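Beta-galactosidase (Bacteroides thetaiotaomicron, PDB 5MUJ) probably hydrolyses glycosidic linkages, as an arabinofuranosidase, in chain B of the plant pectin rhamnogalacturonan II, whose glycan it binds in a pocket. Local coordinates at residues A[232-244]-A[259-272]. Residues are numbered along the deposited sequence; the frame is centred on the assembly and turned at random.
With 8PK (4-O-[(1R)-1-hydroxyethyl]-2-O-methyl-alpha-L-fucopyranose), chain B; GAL (beta-D-galactopyranose), chain C.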
loop_
_atom_site.group_PDB
_atom_site.type_symbol
_atom_site.label_atom_id
_atom_site.label_comp_id
_atom_site.label_asym_id
_atom_site.label_seq_id
_atom_site.Cartn_x
_atom_site.Cartn_y
_atom_site.Cartn_z
ATOM N N HIS A 232 -12.065 18.358 5.769
ATOM C CA HIS A 232 -12.591 18.919 4.529
ATOM C C HIS A 232 -12.948 20.395 4.841
ATOM O O HIS A 232 -13.533 20.661 5.882
ATOM C CB HIS A 232 -13.783 18.087 4.012
ATOM C CG HIS A 232 -14.325 18.572 2.710
ATOM N ND1 HIS A 232 -14.110 17.944 1.505
ATOM C CD2 HIS A 232 -15.007 19.696 2.421
ATOM C CE1 HIS A 232 -14.696 18.627 0.536
ATOM N NE2 HIS A 232 -15.219 19.724 1.068
ATOM N N PRO A 233 -12.552 21.320 3.949
ATOM C CA PRO A 233 -12.734 22.761 4.300
ATOM C C PRO A 233 -14.185 23.184 4.296
ATOM O O PRO A 233 -14.525 24.174 4.908
ATOM C CB PRO A 233 -11.941 23.520 3.234
ATOM C CG PRO A 233 -11.550 22.534 2.189
ATOM C CD PRO A 233 -11.802 21.123 2.687
ATOM N N GLU A 234 -15.040 22.524 3.553
ATOM C CA GLU A 234 -16.506 22.803 3.614
ATOM C C GLU A 234 -17.280 22.147 4.759
ATOM O O GLU A 234 -18.080 22.809 5.394
ATOM C CB GLU A 234 -17.129 22.457 2.267
ATOM C CG GLU A 234 -18.602 22.771 2.082
ATOM C CD GLU A 234 -19.063 22.468 0.677
ATOM O OE1 GLU A 234 -20.112 21.786 0.528
ATOM O OE2 GLU A 234 -18.376 22.904 -0.285
ATOM N N THR A 235 -17.044 20.855 5.029
ATOM C CA THR A 235 -17.834 20.095 5.977
ATOM C C THR A 235 -17.194 19.862 7.329
ATOM O O THR A 235 -17.878 19.456 8.272
ATOM C CB THR A 235 -18.200 18.738 5.391
ATOM O OG1 THR A 235 -16.986 18.015 5.104
ATOM C CG2 THR A 235 -19.040 18.933 4.145
ATOM N N ASP A 236 -15.900 20.147 7.428
ATOM C CA ASP A 236 -15.092 19.863 8.617
ATOM C C ASP A 236 -15.007 18.376 8.976
ATOM O O ASP A 236 -14.615 18.033 10.088
ATOM C CB ASP A 236 -15.525 20.711 9.821
ATOM C CG ASP A 236 -15.496 22.203 9.524
ATOM O OD1 ASP A 236 -14.567 22.665 8.825
ATOM O OD2 ASP A 236 -16.417 22.913 9.977
ATOM N N LEU A 237 -15.312 17.506 8.011
ATOM C CA LEU A 237 -15.213 16.066 8.202
ATOM C C LEU A 237 -13.759 15.621 8.076
ATOM O O LEU A 237 -13.089 15.907 7.073
ATOM C CB LEU A 237 -16.038 15.321 7.145
ATOM C CG LEU A 237 -17.558 15.513 7.206
ATOM C CD1 LEU A 237 -18.201 14.741 6.067
ATOM C CD2 LEU A 237 -18.150 15.099 8.553
ATOM N N LYS A 238 -13.299 14.926 9.112
ATOM C CA LYS A 238 -12.003 14.267 9.099
ATOM C C LYS A 238 -12.087 12.958 8.310
ATOM O O LYS A 238 -13.090 12.227 8.378
ATOM C CB LYS A 238 -11.527 14.006 10.536
ATOM C CG LYS A 238 -10.057 13.604 10.636
ATOM C CD LYS A 238 -9.693 12.770 11.872
ATOM C CE LYS A 238 -10.299 11.364 11.894
ATOM N NZ LYS A 238 -9.738 10.452 10.847
ATOM N N GLY A 239 -11.025 12.690 7.549
ATOM C CA GLY A 239 -10.841 11.371 6.886
ATOM C C GLY A 239 -9.465 11.229 6.257
ATOM O O GLY A 239 -8.602 12.070 6.439
ATOM N N GLU A 240 -9.280 10.122 5.509
ATOM C CA GLU A 240 -8.074 9.876 4.677
ATOM C C GLU A 240 -8.450 9.792 3.221
ATOM O O GLU A 240 -9.429 9.138 2.854
ATOM C CB GLU A 240 -7.360 8.539 4.998
ATOM C CG GLU A 240 -6.868 8.495 6.413
ATOM C CD GLU A 240 -5.965 7.316 6.712
ATOM O OE1 GLU A 240 -5.375 6.718 5.786
ATOM O OE2 GLU A 240 -5.875 6.971 7.893
ATOM N N ARG A 241 -7.686 10.478 2.420
ATOM C CA ARG A 241 -7.985 10.715 1.048
ATOM C C ARG A 241 -6.703 10.519 0.227
ATOM O O ARG A 241 -5.583 10.565 0.772
ATOM C CB ARG A 241 -8.501 12.155 0.877
ATOM C CG ARG A 241 -9.807 12.420 1.592
ATOM C CD ARG A 241 -10.119 13.931 1.608
ATOM N NE ARG A 241 -11.308 14.179 2.405
ATOM C CZ ARG A 241 -11.325 14.416 3.723
ATOM N NH1 ARG A 241 -10.210 14.370 4.450
ATOM N NH2 ARG A 241 -12.474 14.682 4.337
ATOM N N VAL A 242 -6.867 10.441 -1.086
ATOM C CA VAL A 242 -5.772 10.135 -2.004
ATOM C C VAL A 242 -5.450 11.342 -2.882
ATOM O O VAL A 242 -6.356 11.932 -3.508
ATOM C CB VAL A 242 -6.112 8.918 -2.875
ATOM C CG1 VAL A 242 -5.092 8.755 -3.971
ATOM C CG2 VAL A 242 -6.184 7.661 -2.025
ATOM N N GLY A 243 -4.163 11.664 -2.961
ATOM C CA GLY A 243 -3.689 12.732 -3.825
ATOM C C GLY A 243 -2.398 12.409 -4.504
ATOM O O GLY A 243 -1.820 11.369 -4.273
ATOM N N ILE A 244 -1.952 13.331 -5.344
ATOM C CA ILE A 244 -0.816 13.190 -6.229
ATOM C C ILE A 244 0.269 14.226 -5.933
ATOM O O ILE A 244 -0.024 15.437 -5.623
ATOM C CB ILE A 244 -1.294 13.339 -7.691
ATOM C CG1 ILE A 244 -2.180 12.149 -8.120
ATOM C CG2 ILE A 244 -0.140 13.536 -8.646
ATOM C CD1 ILE A 244 -2.821 12.325 -9.480
ATOM N N ASN A 259 -5.515 18.364 -5.999
ATOM C CA ASN A 259 -5.696 17.410 -4.889
ATOM C C ASN A 259 -6.838 17.771 -3.917
ATOM O O ASN A 259 -7.173 18.991 -3.754
ATOM C CB ASN A 259 -4.436 17.314 -4.049
ATOM C CG ASN A 259 -3.371 16.463 -4.677
ATOM O OD1 ASN A 259 -3.673 15.629 -5.521
ATOM N ND2 ASN A 259 -2.106 16.689 -4.302
ATOM N N PRO A 260 -7.456 16.783 -3.249
ATOM C CA PRO A 260 -7.265 15.316 -3.471
ATOM C C PRO A 260 -7.976 14.843 -4.740
ATOM O O PRO A 260 -8.963 15.437 -5.149
ATOM C CB PRO A 260 -7.875 14.684 -2.202
ATOM C CG PRO A 260 -8.802 15.724 -1.630
ATOM C CD PRO A 260 -8.345 17.086 -2.103
ATOM N N VAL A 261 -7.483 13.780 -5.379
ATOM C CA VAL A 261 -8.084 13.289 -6.616
ATOM C C VAL A 261 -9.072 12.114 -6.403
ATOM O O VAL A 261 -9.757 11.719 -7.339
ATOM C CB VAL A 261 -7.017 12.830 -7.628
ATOM C CG1 VAL A 261 -6.100 13.983 -7.981
ATOM C CG2 VAL A 261 -6.235 11.598 -7.135
ATOM N N PHE A 262 -9.115 11.562 -5.195
ATOM C CA PHE A 262 -10.023 10.464 -4.923
ATOM C C PHE A 262 -10.313 10.373 -3.449
ATOM O O PHE A 262 -9.404 10.270 -2.657
ATOM C CB PHE A 262 -9.410 9.150 -5.394
ATOM C CG PHE A 262 -10.378 8.010 -5.423
ATOM C CD1 PHE A 262 -11.580 8.076 -6.127
ATOM C CD2 PHE A 262 -10.047 6.837 -4.788
ATOM C CE1 PHE A 262 -12.457 7.002 -6.156
ATOM C CE2 PHE A 262 -10.913 5.770 -4.799
ATOM C CZ PHE A 262 -12.122 5.840 -5.478
ATOM N N ALA A 263 -11.598 10.436 -3.103
ATOM C CA ALA A 263 -12.025 10.455 -1.734
ATOM C C ALA A 263 -13.452 9.954 -1.655
ATOM O O ALA A 263 -14.185 10.009 -2.638
ATOM C CB ALA A 263 -11.968 11.870 -1.186
ATOM N N HIS A 264 -13.834 9.514 -0.459
ATOM C CA HIS A 264 -15.224 9.213 -0.120
ATOM C C HIS A 264 -15.618 9.977 1.134
ATOM O O HIS A 264 -15.095 9.734 2.209
ATOM C CB HIS A 264 -15.359 7.709 0.072
ATOM C CG HIS A 264 -15.039 6.943 -1.161
ATOM N ND1 HIS A 264 -13.796 6.385 -1.388
ATOM C CD2 HIS A 264 -15.798 6.635 -2.240
ATOM C CE1 HIS A 264 -13.809 5.773 -2.560
ATOM N NE2 HIS A 264 -15.012 5.903 -3.092
ATOM N N GLU A 265 -16.535 10.931 1.000
ATOM C CA GLU A 265 -16.800 11.828 2.098
ATOM C C GLU A 265 -17.855 11.343 3.077
ATOM O O GLU A 265 -19.067 11.513 2.855
ATOM C CB GLU A 265 -17.215 13.197 1.567
ATOM C CG GLU A 265 -16.167 13.901 0.756
ATOM C CD GLU A 265 -14.949 14.284 1.584
ATOM O OE1 GLU A 265 -15.041 14.425 2.825
ATOM O OE2 GLU A 265 -13.863 14.398 0.988
ATOM N N ALA A 266 -17.370 10.781 4.178
ATOM C CA ALA A 266 -18.170 10.585 5.384
ATOM C C ALA A 266 -17.226 10.731 6.594
ATOM O O ALA A 266 -15.990 10.722 6.448
ATOM C CB ALA A 266 -18.839 9.208 5.371
ATOM N N ASP A 267 -17.826 10.859 7.777
ATOM C CA ASP A 267 -17.094 11.058 9.018
ATOM C C ASP A 267 -16.149 9.899 9.337
ATOM O O ASP A 267 -16.581 8.763 9.639
ATOM C CB ASP A 267 -18.068 11.257 10.182
ATOM C CG ASP A 267 -17.358 11.560 11.502
ATOM O OD1 ASP A 267 -16.127 11.807 11.505
ATOM O OD2 ASP A 267 -18.041 11.563 12.545
ATOM N N GLY A 268 -14.857 10.206 9.278
ATOM C CA GLY A 268 -13.823 9.266 9.649
ATOM C C GLY A 268 -13.541 8.225 8.575
ATOM O O GLY A 268 -12.728 7.339 8.817
ATOM N N THR A 269 -14.147 8.322 7.389
ATOM C CA THR A 269 -13.947 7.285 6.339
ATOM C C THR A 269 -12.544 7.373 5.771
ATOM O O THR A 269 -12.025 8.491 5.545
ATOM C CB THR A 269 -14.934 7.446 5.167
ATOM O OG1 THR A 269 -16.265 7.388 5.680
ATOM C CG2 THR A 269 -14.745 6.361 4.090
ATOM N N ILE A 270 -11.952 6.202 5.510
ATOM C CA ILE A 270 -10.615 6.115 4.984
ATOM C C ILE A 270 -10.715 5.633 3.569
ATOM O O ILE A 270 -11.405 4.659 3.303
ATOM C CB ILE A 270 -9.741 5.161 5.814
ATOM C CG1 ILE A 270 -9.467 5.773 7.186
ATOM C CG2 ILE A 270 -8.406 4.915 5.150
ATOM C CD1 ILE A 270 -8.803 4.819 8.172
ATOM N N THR A 271 -9.989 6.287 2.686
ATOM C CA THR A 271 -9.753 5.844 1.331
ATOM C C THR A 271 -8.237 5.865 1.200
ATOM O O THR A 271 -7.599 6.924 1.423
ATOM C CB THR A 271 -10.376 6.777 0.269
ATOM O OG1 THR A 271 -11.788 6.932 0.513
ATOM C CG2 THR A 271 -10.126 6.249 -1.164
ATOM N N GLY A 272 -7.655 4.707 0.847
ATOM C CA GLY A 272 -6.244 4.695 0.717
ATOM C C GLY A 272 -5.554 3.516 0.073
ATOM O O GLY A 272 -6.149 2.704 -0.633
HETATM O O9 8PK B . -3.280 12.720 15.211
HETATM C C8 8PK B . -3.170 12.222 13.883
HETATM C C10 8PK B . -1.728 12.254 13.425
HETATM O O4 8PK B . -3.710 10.894 13.812
HETATM C C4 8PK B . -5.050 10.795 14.301
HETATM C C5 8PK B . -5.268 9.404 14.859
HETATM C C6 8PK B . -4.253 9.071 15.959
HETATM O O5 8PK B . -5.181 8.432 13.792
HETATM C C3 8PK B . -6.066 11.103 13.205
HETATM O O3 8PK B . -5.902 12.412 12.649
HETATM C C2 8PK B . -5.909 10.080 12.105
HETATM O O2 8PK B . -6.894 10.360 11.102
HETATM C C7 8PK B . -6.355 10.868 9.873
HETATM C C1 8PK B . -6.058 8.668 12.676
HETATM C C1 GAL C . -9.030 7.500 14.640
HETATM C C2 GAL C . -8.013 7.248 13.539
HETATM C C3 GAL C . -8.677 6.558 12.369
HETATM C C4 GAL C . -9.421 5.311 12.849
HETATM C C5 GAL C . -10.356 5.627 14.023
HETATM C C6 GAL C . -11.024 4.378 14.590
HETATM O O2 GAL C . -7.407 8.456 13.093
HETATM O O3 GAL C . -7.672 6.251 11.391
HETATM O O4 GAL C . -8.449 4.412 13.396
HETATM O O5 GAL C . -9.667 6.308 15.092
HETATM O O6 GAL C . -12.013 4.811 15.540
HETATM O O HOH W 1 -10.202 8.538 9.200
HETATM O O HOH W 2 -11.967 9.177 1.981
#
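Arg241 and Glu265 form a bidentate, side-on salt bridge. Arg241 NE meets Glu265 OE2 at 2.9 Å. Its NH2 takes the syn lone pair of Glu265 OE1. Both bonds are nearly straight, and the guanidinium and carboxylate planes lie only 20° apart. NH2 also donates to Leu237 O, and NH1 to Gly230 O, which fixes the rotation of the group. The chain of Arg241 is extended from CG to NE, and its CG rests on Ala263 CB at 3.6 Å. A leucine in its place would probably leave the Glu265 carboxylate without its mate and the Leu237 carbonyl with one donor fewer.

The amide of Asn259 grips the backbone of Ile244 twice: OD1 accepts from Ile244 N, and ND2 donates to Ile244 O at 2.8 Å. Backbone bonds continue the join. Val261 N and Phe262 N both reach Val242 O, a classic beta bulge, and Val242 N returns a bond to Phe262 O. Nearer the start of strand 238-247, Glu240 N bonds to Thr269 O, and Thr271 N to Glu240 O. Gly268, at positive phi in a type II turn, donates to Lys238 O.

Glu240 and Ile270 run side by side, OE1 3.6 Å from Ile270 CG2, and both belong to the glycan pocket. There Lys238 NZ donates to O2 of the methylated fucose unit at 2.9 Å, and water 1 links NZ to Gly268 O.

The contact joins two neighbouring four-stranded blades of a five-bladed beta-propeller. Strand 238-247 pairs with strand 222-231 in one, and strand 270-279 is innermost in the next, beside strand 282-290.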